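PDB 3L76: aspartokinase from Synechocystis, which probably catalyses the ATP-dependent phosphorylation of the beta-carboxyl group of aspartate, and binds lysine and threonine at sites built by its ACT domains. Local coordinates for residues 261-267 against 356-362; 297-303 against 315-319; 432-436 against 535-540. One frame throughout, in Å; residues are numbered along the deposited sequence.

Interaction 1: residues 261-267 against 356-362; sequences VDGVEYD and AKIAIAG
The carbonyl oxygen of Ala361 is shared by two amides: Gly263 N bonds to Ala361 O at 3.0 Å, while Asp262 N, at 2.8 Å from the same Ala361 O, makes a weak, bent bond (128° at the hydrogen). Two residues facing one define a classic beta bulge. Beyond it the strands run antiparallel, with reciprocal backbone bonds joining Glu265 to Ala359 and Asp267 to Lys357. On one face Val264, Tyr266, Ile358 and Ile360 form a largely apolar layer packed against helices 405-415 and 371-381. The Tyr266 ring offers its edge to Ala356, CE1 lying 3.5 Å from CB, and its hydroxyl reaches Gln402. The other face carries Glu265, Asp267, Lys357 and two alanines. Their small methyls let the Glu265 carboxylate pass over them, OE1 4.1 Å from Ala359 CB and in a salt bridge to Lys395. Lys357 bends at its third torsion (chi3 57°), and a water links NZ to Asp267 OD2, 4.5 Å apart; Asp267 OD1 bonds to Asp269 N. Asp300 and Glu565 form salt bridges with that ammonium. The acids around Lys357 are thus likely to keep it protonated, setting a charged face against an apolar one.

Interaction 2: residues 297-303 against 315-319; sequences VDIDLII and AFTVV. With LYS (lysine), chain E.
Ile303 and Ala315 exchange backbone bonds as an antiparallel pair, and Asp300 N reaches Thr317 O at 3.1 Å, nearly straight (167°). The side chain of Thr317 adds its own link: with OG1 between the backbone N and the carbonyl carbon (chi1 68°), the hydroxyl accepts Leu301 N at 3.1 Å, and it is also bonded to Gln270. A valine in place of Thr317 would probably leave Leu301 N without this acceptor and Gln270 without its hydroxyl partner. Beyond the end of the paired strands, a water joins Asp298 O to Val319 N. Among apolar contacts, Ile299 CD1 makes an off-centre CH-pi contact 4.2 Å from the centroid of the Phe316 ring, the two side chains crossing at about a right angle. Val297 CG1 meets Val318 CG2, and Thr317 CG2 rests 3.8 Å from Leu301 CD1. Ligand bonds form a third group. The bound lysine gives its amino N to Asp298 OD1 (2.8 Å) and also to the carbonyl of Ile299. Its carboxylate O accepts Ile299 N at 2.8 Å, and its NZ ends on Asp300 O (2.7 Å). Helix 284-294 packs on Val297, Ile299, Ile302 and Phe316, whereas Ile303 and Ala315 on the reverse face meet strands 388-391 and 475-479.

Interaction 3: residues 432-436 against 535-540; sequences LPAVR and SGMIGH. With LYS (lysine), chain E.
Met537 swings CG between its backbone N and carbonyl carbon (chi1 79°) and folds back at its last torsion (chi3 54°), carrying its thioether between Ala434 and the bound lysine. SD lies 3.7 Å from the ligand's CE, while Met537 CE is 3.9 Å from Ala434 O; a flexible, polarisable chain suits a wall that must fit an aliphatic ligand stem. In His540, CG anti to the backbone N (chi1 -169°) sets the imidazole beside Ala434, CE1 being 4.1 Å from Ala434 CB. Ala434 thus meets His540 through its methyl and Met537 through its carbonyl oxygen. Gly536 passes close to the neighbouring backbone, its CA 4.0 Å from Ala434 CA, and a side chain there would point into segment 432-436. Leu432 closes the other end, with CD1 3.6 Å from Ser535 CB; Ser535 OG itself bonds to Thr198. A type II turn from Met537 to His540, with Gly539 at the positive-phi corner, reverses the chain, and Met537 O accepts the amino N of the ligand at 3.0 Å. Lying between strand 520-533 and helix 543-552, this turn belongs to the strand-to-helix loop by which ACT domains commonly bind amino-acid effectors; here it lines a lysine pocket shared with residues 298-300.

In the fold
Interactions 2 and 3 build the same lysine pocket from two different ACT domains: their centres are about 15 Å apart, and Asp298 OD1 comes within 2.8 Å of His540 N, a weak hydrogen bond that brings the two loops together at the ligand's amino end. Interaction 1, whose segments enclose interaction 2 along the chain, lies with its centre about 17 Å from that of interaction 2. Its link is Lys357, whose NZ makes a 2.9 Å salt bridge with Asp300 OD2, the residue whose carbonyl receives the ligand's side-chain nitrogen. Interactions 1 and 3 do not touch, their nearest atoms being about 9 Å apart.

Interaction 1: residues 261-267 against 356-362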
ATOM      1  N   VAL A 261      20.487  12.211  20.571  1.00 38.25           N
ATOM      2  CA  VAL A 261      20.708  13.243  21.555  1.00 29.60           C
ATOM      3  C   VAL A 261      20.135  14.576  21.104  1.00 20.60           C
ATOM      4  O   VAL A 261      20.486  15.080  20.054  1.00 32.90           O
ATOM      5  CB  VAL A 261      22.217  13.394  21.826  1.00 43.54           C
ATOM      6  CG1 VAL A 261      22.529  14.739  22.507  1.00 27.65           C
ATOM      7  CG2 VAL A 261      22.721  12.196  22.625  1.00 41.50           C
ATOM      8  N   ASP A 262      19.254  15.132  21.923  1.00 32.85           N
ATOM      9  CA  ASP A 262      18.674  16.440  21.688  1.00 14.29           C
ATOM     10  C   ASP A 262      19.551  17.607  22.125  1.00 44.63           C
ATOM     11  O   ASP A 262      19.512  18.667  21.508  1.00 35.72           O
ATOM     12  CB  ASP A 262      17.358  16.557  22.422  1.00 34.53           C
ATOM     13  CG  ASP A 262      16.571  17.771  21.988  1.00 44.12           C
ATOM     14  OD1 ASP A 262      16.422  18.001  20.764  1.00 62.59           O
ATOM     15  OD2 ASP A 262      16.090  18.486  22.871  1.00 49.09           O
ATOM     16  N   GLY A 263      20.322  17.429  23.198  1.00 43.85           N
ATOM     17  CA  GLY A 263      21.083  18.539  23.736  1.00 28.00           C
ATOM     18  C   GLY A 263      22.254  18.200  24.625  1.00 44.03           C
ATOM     19  O   GLY A 263      22.351  17.102  25.147  1.00 29.61           O
ATOM     20  N   VAL A 264      23.159  19.161  24.774  1.00 43.77           N
ATOM     21  CA  VAL A 264      24.296  19.052  25.683  1.00 25.97           C
ATOM     22  C   VAL A 264      24.092  20.054  26.809  1.00 38.36           C
ATOM     23  O   VAL A 264      23.629  21.176  26.568  1.00 43.45           O
ATOM     24  CB  VAL A 264      25.665  19.396  25.001  1.00 28.76           C
ATOM     25  CG1 VAL A 264      26.744  19.477  26.042  1.00 45.66           C
ATOM     26  CG2 VAL A 264      26.062  18.363  23.991  1.00 35.38           C
ATOM     27  N   GLU A 265      24.455  19.665  28.033  1.00 30.21           N
ATOM     28  CA  GLU A 265      24.294  20.549  29.189  1.00 27.54           C
ATOM     29  C   GLU A 265      25.566  20.709  30.014  1.00 36.19           C
ATOM     30  O   GLU A 265      26.365  19.781  30.106  1.00 32.77           O
ATOM     31  CB  GLU A 265      23.149  20.061  30.055  1.00  8.40           C
ATOM     32  CG  GLU A 265      21.823  20.174  29.356  1.00 33.20           C
ATOM     33  CD  GLU A 265      20.713  19.432  30.055  1.00 27.45           C
ATOM     34  OE1 GLU A 265      20.977  18.815  31.092  1.00 37.66           O
ATOM     35  OE2 GLU A 265      19.568  19.452  29.560  1.00 47.82           O
ATOM     36  N   TYR A 266      25.755  21.894  30.600  1.00 29.58           N
ATOM     37  CA  TYR A 266      26.952  22.194  31.380  1.00 29.66           C
ATOM     38  C   TYR A 266      26.607  23.090  32.551  1.00 36.41           C
ATOM     39  O   TYR A 266      25.976  24.112  32.359  1.00 46.44           O
ATOM     40  CB  TYR A 266      28.024  22.856  30.512  1.00 29.66           C
ATOM     41  CG  TYR A 266      29.138  23.562  31.277  1.00 40.37           C
ATOM     42  CD1 TYR A 266      29.921  22.895  32.217  1.00 40.56           C
ATOM     43  CD2 TYR A 266      29.421  24.889  31.031  1.00 45.17           C
ATOM     44  CE1 TYR A 266      30.954  23.548  32.895  1.00 33.57           C
ATOM     45  CE2 TYR A 266      30.433  25.541  31.696  1.00 35.81           C
ATOM     46  CZ  TYR A 266      31.194  24.873  32.623  1.00 46.74           C
ATOM     47  OH  TYR A 266      32.195  25.546  33.281  1.00 56.42           O
ATOM     48  N   ASP A 267      27.037  22.701  33.753  1.00 32.93           N
ATOM     49  CA  ASP A 267      26.756  23.457  34.979  1.00 22.56           C
ATOM     50  C   ASP A 267      27.999  23.539  35.852  1.00 33.03           C
ATOM     51  O   ASP A 267      28.446  22.544  36.436  1.00 40.01           O
ATOM     52  CB  ASP A 267      25.611  22.809  35.757  1.00 33.22           C
ATOM     53  CG  ASP A 267      25.261  23.552  37.026  1.00 36.67           C
ATOM     54  OD1 ASP A 267      25.925  24.561  37.362  1.00 35.91           O
ATOM     55  OD2 ASP A 267      24.311  23.107  37.692  1.00 38.02           O
ATOM     56  N   ALA A 356      32.669  20.227  37.448  1.00 30.32           N
ATOM     57  CA  ALA A 356      31.554  20.679  36.636  1.00 29.65           C
ATOM     58  C   ALA A 356      30.700  19.468  36.348  1.00 39.92           C
ATOM     59  O   ALA A 356      31.183  18.329  36.369  1.00 42.01           O
ATOM     60  CB  ALA A 356      32.034  21.325  35.337  1.00 24.24           C
ATOM     61  N   LYS A 357      29.420  19.710  36.108  1.00 21.56           N
ATOM     62  CA  LYS A 357      28.535  18.660  35.631  1.00 20.34           C
ATOM     63  C   LYS A 357      28.242  18.848  34.143  1.00 36.81           C
ATOM     64  O   LYS A 357      27.843  19.936  33.707  1.00 38.41           O
ATOM     65  CB  LYS A 357      27.239  18.656  36.428  1.00 13.87           C
ATOM     66  CG  LYS A 357      26.305  17.556  35.992  1.00 35.54           C
ATOM     67  CD  LYS A 357      24.958  17.615  36.712  1.00 22.85           C
ATOM     68  CE  LYS A 357      24.277  18.965  36.518  1.00 23.29           C
ATOM     69  NZ  LYS A 357      22.871  18.889  36.965  1.00 23.65           N
ATOM     70  N   ILE A 358      28.482  17.810  33.353  1.00 25.11           N
ATOM     71  CA  ILE A 358      28.083  17.835  31.950  1.00 34.81           C
ATOM     72  C   ILE A 358      27.108  16.708  31.690  1.00 33.61           C
ATOM     73  O   ILE A 358      27.123  15.693  32.383  1.00 24.42           O
ATOM     74  CB  ILE A 358      29.265  17.728  30.978  1.00 35.20           C
ATOM     75  CG1 ILE A 358      30.016  16.422  31.209  1.00 31.05           C
ATOM     76  CG2 ILE A 358      30.196  18.906  31.147  1.00 41.76           C
ATOM     77  CD1 ILE A 358      31.273  16.320  30.396  1.00 41.97           C
ATOM     78  N   ALA A 359      26.248  16.893  30.696  1.00 20.97           N
ATOM     79  CA  ALA A 359      25.277  15.859  30.352  1.00 29.48           C
ATOM     80  C   ALA A 359      24.940  15.852  28.879  1.00 33.72           C
ATOM     81  O   ALA A 359      25.067  16.871  28.177  1.00 38.13           O
ATOM     82  CB  ALA A 359      24.024  16.046  31.158  1.00  5.93           C
ATOM     83  N   ILE A 360      24.505  14.693  28.413  1.00 30.16           N
ATOM     84  CA  ILE A 360      23.801  14.616  27.143  1.00 26.64           C
ATOM     85  C   ILE A 360      22.372  14.258  27.484  1.00 31.51           C
ATOM     86  O   ILE A 360      22.112  13.485  28.407  1.00 24.39           O
ATOM     87  CB  ILE A 360      24.423  13.594  26.194  1.00 35.38           C
ATOM     88  CG1 ILE A 360      24.360  12.182  26.811  1.00 28.39           C
ATOM     89  CG2 ILE A 360      25.850  14.013  25.854  1.00 22.40           C
ATOM     90  CD1 ILE A 360      24.925  11.101  25.900  1.00 34.60           C
ATOM     91  N   ALA A 361      21.435  14.848  26.759  1.00 34.06           N
ATOM     92  CA  ALA A 361      20.030  14.651  27.061  1.00 36.21           C
ATOM     93  C   ALA A 361      19.297  14.344  25.768  1.00 31.05           C
ATOM     94  O   ALA A 361      19.638  14.884  24.720  1.00 38.91           O
ATOM     95  CB  ALA A 361      19.480  15.891  27.721  1.00 24.07           C
ATOM     96  N   GLY A 362      18.299  13.474  25.834  1.00 32.17           N
ATOM     97  CA  GLY A 362      17.586  13.086  24.633  1.00 28.40           C
ATOM     98  C   GLY A 362      16.670  11.894  24.755  1.00 38.70           C
ATOM     99  O   GLY A 362      17.066  10.832  25.260  1.00 31.36           O
TER
HETATM  100  O   HOH W   1      22.282  21.680  37.194  1.00 38.05           O

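Interaction 2: residues 297-303 against 315-319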
ATOM      1  N   VAL A 297      18.859  23.136  52.742  1.00 58.38           N
ATOM      2  CA  VAL A 297      19.895  22.991  51.720  1.00 35.11           C
ATOM      3  C   VAL A 297      19.362  22.188  50.541  1.00 55.42           C
ATOM      4  O   VAL A 297      19.118  20.983  50.657  1.00 54.06           O
ATOM      5  CB  VAL A 297      21.138  22.267  52.287  1.00 57.14           C
ATOM      6  CG1 VAL A 297      22.082  21.821  51.167  1.00 31.69           C
ATOM      7  CG2 VAL A 297      21.856  23.133  53.332  1.00 52.66           C
ATOM      8  N   ASP A 298      19.176  22.853  49.403  1.00 59.55           N
ATOM      9  CA  ASP A 298      18.738  22.148  48.206  1.00 57.07           C
ATOM     10  C   ASP A 298      19.874  21.335  47.592  1.00 51.01           C
ATOM     11  O   ASP A 298      21.020  21.793  47.520  1.00 36.24           O
ATOM     12  CB  ASP A 298      18.162  23.111  47.174  1.00 55.78           C
ATOM     13  CG  ASP A 298      17.654  22.395  45.949  1.00 57.54           C
ATOM     14  OD1 ASP A 298      16.672  21.631  46.066  1.00 48.43           O
ATOM     15  OD2 ASP A 298      18.246  22.588  44.872  1.00 48.67           O
ATOM     16  N   ILE A 299      19.546  20.127  47.145  1.00 40.82           N
ATOM     17  CA  ILE A 299      20.539  19.234  46.547  1.00 20.78           C
ATOM     18  C   ILE A 299      20.290  18.972  45.035  1.00 44.04           C
ATOM     19  O   ILE A 299      19.150  18.899  44.581  1.00 35.25           O
ATOM     20  CB  ILE A 299      20.574  17.887  47.300  1.00 34.44           C
ATOM     21  CG1 ILE A 299      20.932  18.115  48.766  1.00 30.76           C
ATOM     22  CG2 ILE A 299      21.530  16.904  46.617  1.00 30.26           C
ATOM     23  CD1 ILE A 299      21.434  16.893  49.459  1.00 50.08           C
ATOM     24  N   ASP A 300      21.368  18.843  44.270  1.00 26.56           N
ATOM     25  CA  ASP A 300      21.293  18.440  42.871  1.00 25.97           C
ATOM     26  C   ASP A 300      21.555  16.943  42.671  1.00 38.86           C
ATOM     27  O   ASP A 300      20.638  16.145  42.766  1.00 35.76           O
ATOM     28  CB  ASP A 300      22.285  19.229  42.019  1.00 27.81           C
ATOM     29  CG  ASP A 300      22.201  18.853  40.545  1.00 37.78           C
ATOM     30  OD1 ASP A 300      21.130  18.364  40.148  1.00 27.09           O
ATOM     31  OD2 ASP A 300      23.194  19.029  39.804  1.00 35.22           O
ATOM     32  N   LEU A 301      22.803  16.575  42.373  1.00 20.21           N
ATOM     33  CA  LEU A 301      23.173  15.176  42.195  1.00 30.92           C
ATOM     34  C   LEU A 301      23.160  14.369  43.502  1.00 42.16           C
ATOM     35  O   LEU A 301      23.656  14.810  44.538  1.00 35.98           O
ATOM     36  CB  LEU A 301      24.559  15.057  41.544  1.00 26.44           C
ATOM     37  CG  LEU A 301      24.713  15.286  40.042  1.00 39.82           C
ATOM     38  CD1 LEU A 301      26.170  15.547  39.698  1.00 29.70           C
ATOM     39  CD2 LEU A 301      24.168  14.096  39.237  1.00 34.83           C
ATOM     40  N   ILE A 302      22.580  13.179  43.441  1.00 49.54           N
ATOM     41  CA  ILE A 302      22.795  12.177  44.472  1.00 29.73           C
ATOM     42  C   ILE A 302      23.253  10.879  43.802  1.00 45.27           C
ATOM     43  O   ILE A 302      22.535  10.286  42.984  1.00 38.52           O
ATOM     44  CB  ILE A 302      21.544  11.936  45.342  1.00 28.86           C
ATOM     45  CG1 ILE A 302      21.044  13.256  45.927  1.00 21.42           C
ATOM     46  CG2 ILE A 302      21.848  10.913  46.463  1.00 24.11           C
ATOM     47  CD1 ILE A 302      19.830  13.099  46.812  1.00 24.42           C
ATOM     48  N   ILE A 303      24.464  10.455  44.136  1.00 30.96           N
ATOM     49  CA  ILE A 303      25.050   9.268  43.532  1.00 35.36           C
ATOM     50  C   ILE A 303      25.478   8.239  44.588  1.00 27.56           C
ATOM     51  O   ILE A 303      26.276   8.517  45.484  1.00 37.29           O
ATOM     52  CB  ILE A 303      26.252   9.647  42.633  1.00 28.47           C
ATOM     53  CG1 ILE A 303      25.860  10.767  41.663  1.00 24.02           C
ATOM     54  CG2 ILE A 303      26.803   8.423  41.896  1.00 18.34           C
ATOM     55  CD1 ILE A 303      26.957  11.147  40.682  1.00 22.78           C
ATOM     56  N   ALA A 315      27.276  10.278  47.812  1.00 36.75           N
ATOM     57  CA  ALA A 315      27.785  11.526  47.267  1.00 30.86           C
ATOM     58  C   ALA A 315      26.641  12.380  46.799  1.00 29.02           C
ATOM     59  O   ALA A 315      25.633  11.870  46.337  1.00 43.29           O
ATOM     60  CB  ALA A 315      28.769  11.279  46.144  1.00 15.70           C
ATOM     61  N   PHE A 316      26.783  13.684  46.975  1.00 31.98           N
ATOM     62  CA  PHE A 316      25.804  14.629  46.460  1.00 38.62           C
ATOM     63  C   PHE A 316      26.490  15.921  46.049  1.00 37.00           C
ATOM     64  O   PHE A 316      27.639  16.163  46.410  1.00 21.22           O
ATOM     65  CB  PHE A 316      24.667  14.872  47.452  1.00 37.54           C
ATOM     66  CG  PHE A 316      25.104  15.452  48.763  1.00 35.72           C
ATOM     67  CD1 PHE A 316      25.146  16.812  48.951  1.00 38.06           C
ATOM     68  CD2 PHE A 316      25.449  14.628  49.818  1.00 53.08           C
ATOM     69  CE1 PHE A 316      25.534  17.347  50.172  1.00 43.56           C
ATOM     70  CE2 PHE A 316      25.845  15.161  51.035  1.00 49.22           C
ATOM     71  CZ  PHE A 316      25.885  16.518  51.206  1.00 47.83           C
ATOM     72  N   THR A 317      25.814  16.724  45.238  1.00 30.26           N
ATOM     73  CA  THR A 317      26.359  18.025  44.895  1.00 23.24           C
ATOM     74  C   THR A 317      25.428  19.126  45.312  1.00 35.85           C
ATOM     75  O   THR A 317      24.236  18.933  45.524  1.00 38.71           O
ATOM     76  CB  THR A 317      26.672  18.192  43.384  1.00 30.52           C
ATOM     77  OG1 THR A 317      25.452  18.199  42.622  1.00 28.79           O
ATOM     78  CG2 THR A 317      27.613  17.089  42.914  1.00 34.97           C
ATOM     79  N   VAL A 318      25.994  20.310  45.345  1.00 31.63           N
ATOM     80  CA  VAL A 318      25.360  21.445  45.929  1.00 36.69           C
ATOM     81  C   VAL A 318      25.970  22.639  45.178  1.00 42.80           C
ATOM     82  O   VAL A 318      27.025  22.514  44.545  1.00 36.03           O
ATOM     83  CB  VAL A 318      25.720  21.380  47.436  1.00 39.87           C
ATOM     84  CG1 VAL A 318      26.542  22.554  47.938  1.00 40.02           C
ATOM     85  CG2 VAL A 318      24.571  20.844  48.318  1.00 21.09           C
ATOM     86  N   VAL A 319      25.282  23.771  45.194  1.00 25.44           N
ATOM     87  CA  VAL A 319      25.818  24.999  44.622  1.00 35.26           C
ATOM     88  C   VAL A 319      27.092  25.404  45.380  1.00 42.35           C
ATOM     89  O   VAL A 319      27.155  25.250  46.599  1.00 52.46           O
ATOM     90  CB  VAL A 319      24.741  26.102  44.683  1.00 49.04           C
ATOM     91  CG1 VAL A 319      25.369  27.488  44.799  1.00 75.21           C
ATOM     92  CG2 VAL A 319      23.825  25.988  43.464  1.00 27.84           C
TER
HETATM   93  N   LYS E 603      16.623  19.044  44.970  1.00 21.76           N
HETATM   94  CA  LYS E 603      15.882  18.000  45.663  1.00 35.84           C
HETATM   95  C   LYS E 603      16.348  17.908  47.123  1.00 51.63           C
HETATM   96  O   LYS E 603      17.283  18.609  47.541  1.00 31.17           O
HETATM   97  CB  LYS E 603      16.022  16.649  44.947  1.00 32.33           C
HETATM   98  CG  LYS E 603      17.474  16.172  44.724  1.00 25.28           C
HETATM   99  CD  LYS E 603      17.507  14.810  44.000  1.00 39.93           C
HETATM  100  CE  LYS E 603      17.214  14.950  42.507  1.00 25.09           C
HETATM  101  NZ  LYS E 603      18.144  15.953  41.875  1.00 35.58           N
HETATM  102  OXT LYS E 603      15.785  17.154  47.921  1.00 29.33           O
HETATM  103  O   HOH W   2      22.641  24.102  46.065  1.00 45.69           O

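Interaction 3: residues 432-436 against 535-540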
ATOM      1  N   LEU A 432       4.574  24.474  41.462  1.00 70.87           N
ATOM      2  CA  LEU A 432       4.918  23.173  40.883  1.00 86.46           C
ATOM      3  C   LEU A 432       5.170  22.124  41.973  1.00 82.49           C
ATOM      4  O   LEU A 432       5.976  22.355  42.875  1.00107.69           O
ATOM      5  CB  LEU A 432       6.152  23.301  39.982  1.00 80.65           C
ATOM      6  CG  LEU A 432       6.106  22.720  38.563  1.00 88.85           C
ATOM      7  CD1 LEU A 432       6.043  21.202  38.579  1.00 96.48           C
ATOM      8  CD2 LEU A 432       4.936  23.293  37.778  1.00 93.89           C
ATOM      9  N   PRO A 433       4.489  20.963  41.892  1.00 83.24           N
ATOM     10  CA  PRO A 433       4.628  19.969  42.966  1.00 78.77           C
ATOM     11  C   PRO A 433       5.999  19.302  42.963  1.00 72.82           C
ATOM     12  O   PRO A 433       6.634  19.218  41.910  1.00 70.11           O
ATOM     13  CB  PRO A 433       3.556  18.920  42.626  1.00 73.43           C
ATOM     14  CG  PRO A 433       2.753  19.490  41.494  1.00 75.97           C
ATOM     15  CD  PRO A 433       3.643  20.461  40.798  1.00 85.35           C
ATOM     16  N   ALA A 434       6.435  18.814  44.120  1.00 66.79           N
ATOM     17  CA  ALA A 434       7.727  18.151  44.217  1.00 55.53           C
ATOM     18  C   ALA A 434       7.783  16.863  43.388  1.00 55.19           C
ATOM     19  O   ALA A 434       8.744  16.633  42.655  1.00 47.08           O
ATOM     20  CB  ALA A 434       8.065  17.865  45.668  1.00 63.38           C
ATOM     21  N   VAL A 435       6.751  16.030  43.519  1.00 42.05           N
ATOM     22  CA  VAL A 435       6.666  14.768  42.791  1.00 47.13           C
ATOM     23  C   VAL A 435       5.376  14.695  41.969  1.00 52.84           C
ATOM     24  O   VAL A 435       4.307  15.020  42.466  1.00 50.36           O
ATOM     25  CB  VAL A 435       6.731  13.572  43.764  1.00 49.62           C
ATOM     26  CG1 VAL A 435       6.219  12.290  43.110  1.00 38.87           C
ATOM     27  CG2 VAL A 435       8.154  13.396  44.284  1.00 57.71           C
ATOM     28  N   ARG A 436       5.476  14.269  40.713  1.00 61.43           N
ATOM     29  CA  ARG A 436       4.300  14.144  39.857  1.00 58.79           C
ATOM     30  C   ARG A 436       3.832  12.696  39.689  1.00 52.04           C
ATOM     31  O   ARG A 436       2.639  12.425  39.644  1.00 59.80           O
ATOM     32  CB  ARG A 436       4.565  14.771  38.491  1.00 68.80           C
ATOM     33  CG  ARG A 436       3.361  14.776  37.568  1.00 65.48           C
ATOM     34  CD  ARG A 436       3.194  16.137  36.929  1.00 67.64           C
ATOM     35  NE  ARG A 436       2.292  17.007  37.678  1.00 63.43           N
ATOM     36  CZ  ARG A 436       2.227  18.327  37.533  1.00 63.48           C
ATOM     37  NH1 ARG A 436       3.029  18.952  36.682  1.00 53.34           N
ATOM     38  NH2 ARG A 436       1.366  19.030  38.253  1.00 76.69           N
ATOM     39  N   SER A 535       9.081  17.895  38.323  1.00 32.33           N
ATOM     40  CA  SER A 535       9.742  19.152  37.991  1.00 48.72           C
ATOM     41  C   SER A 535       9.848  20.071  39.204  1.00 53.74           C
ATOM     42  O   SER A 535      10.714  20.941  39.269  1.00 56.28           O
ATOM     43  CB  SER A 535       8.972  19.866  36.873  1.00 35.63           C
ATOM     44  OG  SER A 535       9.114  19.162  35.653  1.00 77.66           O
ATOM     45  N   GLY A 536       8.956  19.878  40.166  1.00 32.37           N
ATOM     46  CA  GLY A 536       8.948  20.699  41.353  1.00 54.80           C
ATOM     47  C   GLY A 536      10.082  20.435  42.330  1.00 55.14           C
ATOM     48  O   GLY A 536      10.259  21.195  43.274  1.00 72.86           O
ATOM     49  N   MET A 537      10.853  19.375  42.120  1.00 44.32           N
ATOM     50  CA  MET A 537      11.881  19.026  43.093  1.00 53.79           C
ATOM     51  C   MET A 537      13.130  19.898  42.943  1.00 56.85           C
ATOM     52  O   MET A 537      14.004  19.902  43.804  1.00 65.57           O
ATOM     53  CB  MET A 537      12.205  17.525  43.069  1.00 33.21           C
ATOM     54  CG  MET A 537      13.124  17.058  41.948  1.00 30.54           C
ATOM     55  SD  MET A 537      13.557  15.305  42.095  1.00 47.95           S
ATOM     56  CE  MET A 537      11.959  14.541  42.210  1.00 34.30           C
ATOM     57  N   ILE A 538      13.183  20.665  41.861  1.00 44.72           N
ATOM     58  CA  ILE A 538      14.283  21.589  41.620  1.00 44.06           C
ATOM     59  C   ILE A 538      14.222  22.801  42.561  1.00 52.81           C
ATOM     60  O   ILE A 538      13.210  23.505  42.638  1.00 41.20           O
ATOM     61  CB  ILE A 538      14.270  22.079  40.167  1.00 42.77           C
ATOM     62  CG1 ILE A 538      14.449  20.910  39.200  1.00 61.46           C
ATOM     63  CG2 ILE A 538      15.354  23.099  39.936  1.00 38.01           C
ATOM     64  CD1 ILE A 538      14.361  21.325  37.728  1.00 34.39           C
ATOM     65  N   GLY A 539      15.312  23.050  43.277  1.00 60.23           N
ATOM     66  CA  GLY A 539      15.336  24.130  44.247  1.00 48.71           C
ATOM     67  C   GLY A 539      14.322  23.921  45.352  1.00 53.56           C
ATOM     68  O   GLY A 539      13.731  24.876  45.838  1.00 57.77           O
ATOM     69  N   HIS A 540      14.127  22.665  45.744  1.00 63.84           N
ATOM     70  CA  HIS A 540      13.145  22.300  46.757  1.00 56.72           C
ATOM     71  C   HIS A 540      13.752  21.282  47.737  1.00 60.09           C
ATOM     72  O   HIS A 540      13.737  20.080  47.494  1.00 57.68           O
ATOM     73  CB  HIS A 540      11.903  21.726  46.069  1.00 48.26           C
ATOM     74  CG  HIS A 540      10.724  21.555  46.976  1.00 71.37           C
ATOM     75  ND1 HIS A 540      10.538  20.429  47.747  1.00100.99           N
ATOM     76  CD2 HIS A 540       9.673  22.364  47.231  1.00 92.41           C
ATOM     77  CE1 HIS A 540       9.422  20.552  48.443  1.00 94.43           C
ATOM     78  NE2 HIS A 540       8.878  21.719  48.148  1.00 94.70           N
TER
HETATM   79  N   LYS E 603      16.623  19.044  44.970  1.00 21.76           N
HETATM   80  CA  LYS E 603      15.882  18.000  45.663  1.00 35.84           C
HETATM   81  C   LYS E 603      16.348  17.908  47.123  1.00 51.63           C
HETATM   82  O   LYS E 603      17.283  18.609  47.541  1.00 31.17           O
HETATM   83  CB  LYS E 603      16.022  16.649  44.947  1.00 32.33           C
HETATM   84  CG  LYS E 603      17.474  16.172  44.724  1.00 25.28           C
HETATM   85  CD  LYS E 603      17.507  14.810  44.000  1.00 39.93           C
HETATM   86  CE  LYS E 603      17.214  14.950  42.507  1.00 25.09           C
HETATM   87  NZ  LYS E 603      18.144  15.953  41.875  1.00 35.58           N
HETATM   88  OXT LYS E 603      15.785  17.154  47.921  1.00 29.33           O